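Beta-1,4-galactanase (Thielavia heterothallica, PDB 1HJS) hydrolyses the beta-1,4-galactosidic linkages of type I arabinogalactans, as a family 53 glycoside hydrolase. Local coordinates at residues 101-109 against 152-160. Sequence-based numbering, arbitrary orientation.
Sequences DIDNLSWKL and NIARLLHSA. With NAG (2-acetamido-2-deoxy-beta-D-glucopyranose), chain E; SO4 (sulfate ion), chain F.
Ile102 turns CG1 anti to its own N (chi1 -175°) and Arg155 does the same with CG, which sends both side chains into the seam between two neighbouring outer helices of the (beta/alpha)8 barrel, 102-122 and 150-165. Their short segments run nearly parallel, 28° apart, with axes approaching to 8.4 Å. Bends at chi2 and chi3 lay the guanidinium of Arg155 flat against Ile102, whose CG1 stands 3.7 Å above the centre of its plane. Asp103 arrives at the guanidinium edge, OD1 a short 2.5 Å from Arg155 NH2 in a salt bridge, although carboxylate and guanidinium planes are 65° apart. With an alanine at Arg155, the Asp103 carboxylate would probably lose this mate and Ile102 CG1 the flat group packed against it. Deeper in, Leu156 is a knob in the hole formed by Ile102, Leu105, Ser106 and Leu109; its CB meets Leu109 CD2, its CG meets Ile102 CD1, and its CD2 lies 3.8 Å from Leu105 CG. Ser106 and Ala160 are small, consistent with the close approach: the CA atoms of Ser106 and Leu156 are 5.2 Å apart, and Ala160 CB meets Leu109 CD2. The buried hydroxyl of Ser106 is satisfied within its own helix, Ser106 OG donating to Ile102 O at 2.7 Å, from the face opposite the backbone N-H.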
loop_
_atom_site.group_PDB
_atom_site.type_symbol
_atom_site.label_atom_id
_atom_site.label_comp_id
_atom_site.label_asym_id
_atom_site.label_seq_id
_atom_site.Cartn_x
_atom_site.Cartn_y
_atom_site.Cartn_z
ATOM N N ASP A 101 -11.757 -14.980 19.980
ATOM C CA ASP A 101 -12.874 -14.225 20.536
ATOM C C ASP A 101 -12.610 -12.729 20.408
ATOM O O ASP A 101 -11.500 -12.262 20.661
ATOM C CB ASP A 101 -13.117 -14.606 21.998
ATOM C CG ASP A 101 -11.998 -14.163 22.911
ATOM O OD1 ASP A 101 -10.913 -14.776 22.871
ATOM O OD2 ASP A 101 -12.208 -13.194 23.667
ATOM N N ILE A 102 -13.639 -11.982 20.022
ATOM C CA ILE A 102 -13.518 -10.540 19.818
ATOM C C ILE A 102 -12.892 -9.748 20.970
ATOM O O ILE A 102 -12.033 -8.899 20.740
ATOM C CB ILE A 102 -14.888 -9.923 19.447
ATOM C CG1 ILE A 102 -14.720 -8.440 19.119
ATOM C CG2 ILE A 102 -15.890 -10.131 20.579
ATOM C CD1 ILE A 102 -13.814 -8.169 17.920
ATOM N N ASP A 103 -13.303 -10.022 22.203
ATOM C CA ASP A 103 -12.749 -9.303 23.350
ATOM C C ASP A 103 -11.227 -9.413 23.430
ATOM O O ASP A 103 -10.524 -8.402 23.445
ATOM C CB ASP A 103 -13.373 -9.817 24.653
ATOM C CG ASP A 103 -14.762 -9.256 24.899
ATOM O OD1 ASP A 103 -15.422 -8.829 23.928
ATOM O OD2 ASP A 103 -15.202 -9.248 26.069
ATOM N N ASN A 104 -10.715 -10.638 23.472
ATOM C CA ASN A 104 -9.278 -10.845 23.561
ATOM C C ASN A 104 -8.527 -10.479 22.289
ATOM O O ASN A 104 -7.389 -10.009 22.347
ATOM C CB ASN A 104 -8.975 -12.295 23.944
ATOM C CG ASN A 104 -9.294 -12.588 25.396
ATOM O OD1 ASN A 104 -8.837 -11.884 26.292
ATOM N ND2 ASN A 104 -10.080 -13.631 25.636
ATOM N N LEU A 105 -9.155 -10.699 21.139
ATOM C CA LEU A 105 -8.516 -10.368 19.869
ATOM C C LEU A 105 -8.323 -8.858 19.755
ATOM O O LEU A 105 -7.277 -8.393 19.308
ATOM C CB LEU A 105 -9.361 -10.864 18.693
ATOM C CG LEU A 105 -8.825 -10.505 17.301
ATOM C CD1 LEU A 105 -7.429 -11.094 17.108
ATOM C CD2 LEU A 105 -9.778 -11.037 16.245
ATOM N N SER A 106 -9.336 -8.097 20.159
ATOM C CA SER A 106 -9.259 -6.641 20.098
ATOM C C SER A 106 -8.102 -6.159 20.955
ATOM O O SER A 106 -7.374 -5.236 20.585
ATOM C CB SER A 106 -10.559 -6.012 20.603
ATOM O OG SER A 106 -11.649 -6.363 19.773
ATOM N N TRP A 107 -7.931 -6.794 22.105
ATOM C CA TRP A 107 -6.858 -6.416 23.004
ATOM C C TRP A 107 -5.504 -6.818 22.428
ATOM O O TRP A 107 -4.529 -6.073 22.538
ATOM C CB TRP A 107 -7.069 -7.061 24.368
ATOM C CG TRP A 107 -6.425 -6.291 25.467
ATOM C CD1 TRP A 107 -5.951 -5.006 25.401
ATOM C CD2 TRP A 107 -6.214 -6.728 26.811
ATOM N NE1 TRP A 107 -5.459 -4.619 26.624
ATOM C CE2 TRP A 107 -5.609 -5.657 27.509
ATOM C CE3 TRP A 107 -6.479 -7.921 27.497
ATOM C CZ2 TRP A 107 -5.264 -5.743 28.861
ATOM C CZ3 TRP A 107 -6.136 -8.006 28.846
ATOM C CH2 TRP A 107 -5.535 -6.920 29.511
ATOM N N LYS A 108 -5.454 -7.996 21.813
ATOM C CA LYS A 108 -4.223 -8.496 21.206
ATOM C C LYS A 108 -3.798 -7.530 20.105
ATOM O O LYS A 108 -2.627 -7.175 19.991
ATOM C CB LYS A 108 -4.463 -9.870 20.574
ATOM C CG LYS A 108 -3.297 -10.849 20.644
ATOM C CD LYS A 108 -1.924 -10.200 20.568
ATOM C CE LYS A 108 -0.839 -11.260 20.691
ATOM N NZ LYS A 108 0.489 -10.700 21.064
ATOM N N LEU A 109 -4.765 -7.129 19.285
ATOM C CA LEU A 109 -4.512 -6.224 18.172
ATOM C C LEU A 109 -3.979 -4.887 18.670
ATOM O O LEU A 109 -3.061 -4.311 18.085
ATOM C CB LEU A 109 -5.798 -6.017 17.369
ATOM C CG LEU A 109 -5.681 -5.127 16.131
ATOM C CD1 LEU A 109 -4.579 -5.650 15.217
ATOM C CD2 LEU A 109 -7.013 -5.099 15.405
ATOM N N ASN A 152 -17.690 -6.207 14.843
ATOM C CA ASN A 152 -16.345 -6.677 15.162
ATOM C C ASN A 152 -15.275 -5.907 14.391
ATOM O O ASN A 152 -14.237 -5.552 14.942
ATOM C CB ASN A 152 -16.218 -8.177 14.866
ATOM C CG ASN A 152 -16.893 -9.043 15.925
ATOM O OD1 ASN A 152 -17.489 -8.533 16.875
ATOM N ND2 ASN A 152 -16.793 -10.354 15.766
ATOM N N ILE A 153 -15.529 -5.658 13.113
ATOM C CA ILE A 153 -14.580 -4.923 12.281
ATOM C C ILE A 153 -14.347 -3.520 12.839
ATOM O O ILE A 153 -13.204 -3.087 12.999
ATOM C CB ILE A 153 -15.093 -4.811 10.831
ATOM C CG1 ILE A 153 -15.170 -6.206 10.207
ATOM C CG2 ILE A 153 -14.171 -3.906 10.017
ATOM C CD1 ILE A 153 -15.799 -6.225 8.830
ATOM N N ALA A 154 -15.431 -2.814 13.141
ATOM C CA ALA A 154 -15.317 -1.465 13.685
ATOM C C ALA A 154 -14.544 -1.491 15.001
ATOM O O ALA A 154 -13.691 -0.641 15.249
ATOM C CB ALA A 154 -16.707 -0.863 13.903
ATOM N N ARG A 155 -14.846 -2.477 15.840
ATOM C CA ARG A 155 -14.188 -2.608 17.131
ATOM C C ARG A 155 -12.695 -2.885 16.971
ATOM O O ARG A 155 -11.861 -2.293 17.663
ATOM C CB ARG A 155 -14.845 -3.733 17.928
ATOM C CG ARG A 155 -14.173 -4.032 19.246
ATOM C CD ARG A 155 -15.116 -3.778 20.410
ATOM N NE ARG A 155 -14.992 -4.828 21.418
ATOM C CZ ARG A 155 -15.878 -5.801 21.603
ATOM N NH1 ARG A 155 -16.974 -5.866 20.854
ATOM N NH2 ARG A 155 -15.659 -6.718 22.531
ATOM N N LEU A 156 -12.362 -3.791 16.061
ATOM C CA LEU A 156 -10.969 -4.131 15.818
ATOM C C LEU A 156 -10.195 -2.919 15.298
ATOM O O LEU A 156 -9.105 -2.612 15.790
ATOM C CB LEU A 156 -10.876 -5.292 14.819
ATOM C CG LEU A 156 -11.347 -6.658 15.334
ATOM C CD1 LEU A 156 -11.438 -7.644 14.176
ATOM C CD2 LEU A 156 -10.380 -7.170 16.398
ATOM N N LEU A 157 -10.758 -2.224 14.313
ATOM C CA LEU A 157 -10.092 -1.055 13.746
ATOM C C LEU A 157 -9.926 0.051 14.791
ATOM O O LEU A 157 -8.918 0.767 14.795
ATOM C CB LEU A 157 -10.862 -0.542 12.523
ATOM C CG LEU A 157 -10.863 -1.518 11.338
ATOM C CD1 LEU A 157 -11.690 -0.951 10.198
ATOM C CD2 LEU A 157 -9.432 -1.773 10.879
ATOM N N HIS A 158 -10.904 0.182 15.684
ATOM C CA HIS A 158 -10.827 1.191 16.743
ATOM C C HIS A 158 -9.636 0.867 17.643
ATOM O O HIS A 158 -8.875 1.756 18.032
ATOM C CB HIS A 158 -12.117 1.200 17.572
ATOM C CG HIS A 158 -12.112 2.193 18.695
ATOM N ND1 HIS A 158 -12.201 3.554 18.490
ATOM C CD2 HIS A 158 -12.026 2.020 20.036
ATOM C CE1 HIS A 158 -12.172 4.177 19.656
ATOM N NE2 HIS A 158 -12.067 3.269 20.609
ATOM N N SER A 159 -9.476 -0.414 17.967
ATOM C CA SER A 159 -8.377 -0.859 18.815
ATOM C C SER A 159 -7.030 -0.632 18.143
ATOM O O SER A 159 -6.080 -0.184 18.787
ATOM C CB SER A 159 -8.534 -2.340 19.157
ATOM O OG SER A 159 -9.681 -2.552 19.965
ATOM N N ALA A 160 -6.949 -0.950 16.852
ATOM C CA ALA A 160 -5.711 -0.771 16.096
ATOM C C ALA A 160 -5.344 0.709 16.037
ATOM O O ALA A 160 -4.197 1.087 16.270
ATOM C CB ALA A 160 -5.872 -1.326 14.679
HETATM C C1 NAG E . -2.352 -7.026 26.303
HETATM C C2 NAG E . -2.709 -8.459 26.707
HETATM C C3 NAG E . -2.973 -8.539 28.215
HETATM C C4 NAG E . -1.811 -7.928 29.004
HETATM C C5 NAG E . -1.504 -6.521 28.483
HETATM C C6 NAG E . -0.290 -5.913 29.156
HETATM C C7 NAG E . -3.839 -9.934 25.168
HETATM C C8 NAG E . -5.167 -10.540 24.738
HETATM N N2 NAG E . -3.890 -8.880 25.978
HETATM O O3 NAG E . -3.142 -9.894 28.599
HETATM O O4 NAG E . -2.154 -7.863 30.381
HETATM O O5 NAG E . -1.229 -6.562 27.065
HETATM O O6 NAG E . -0.278 -4.504 29.006
HETATM O O7 NAG E . -2.781 -10.423 24.768
HETATM S S SO4 F . 2.866 -11.685 18.666
HETATM O O1 SO4 F . 2.259 -10.228 18.291
HETATM O O2 SO4 F . 2.698 -11.806 20.102
HETATM O O3 SO4 F . 2.238 -12.617 17.998
HETATM O O4 SO4 F . 4.268 -11.535 18.368
#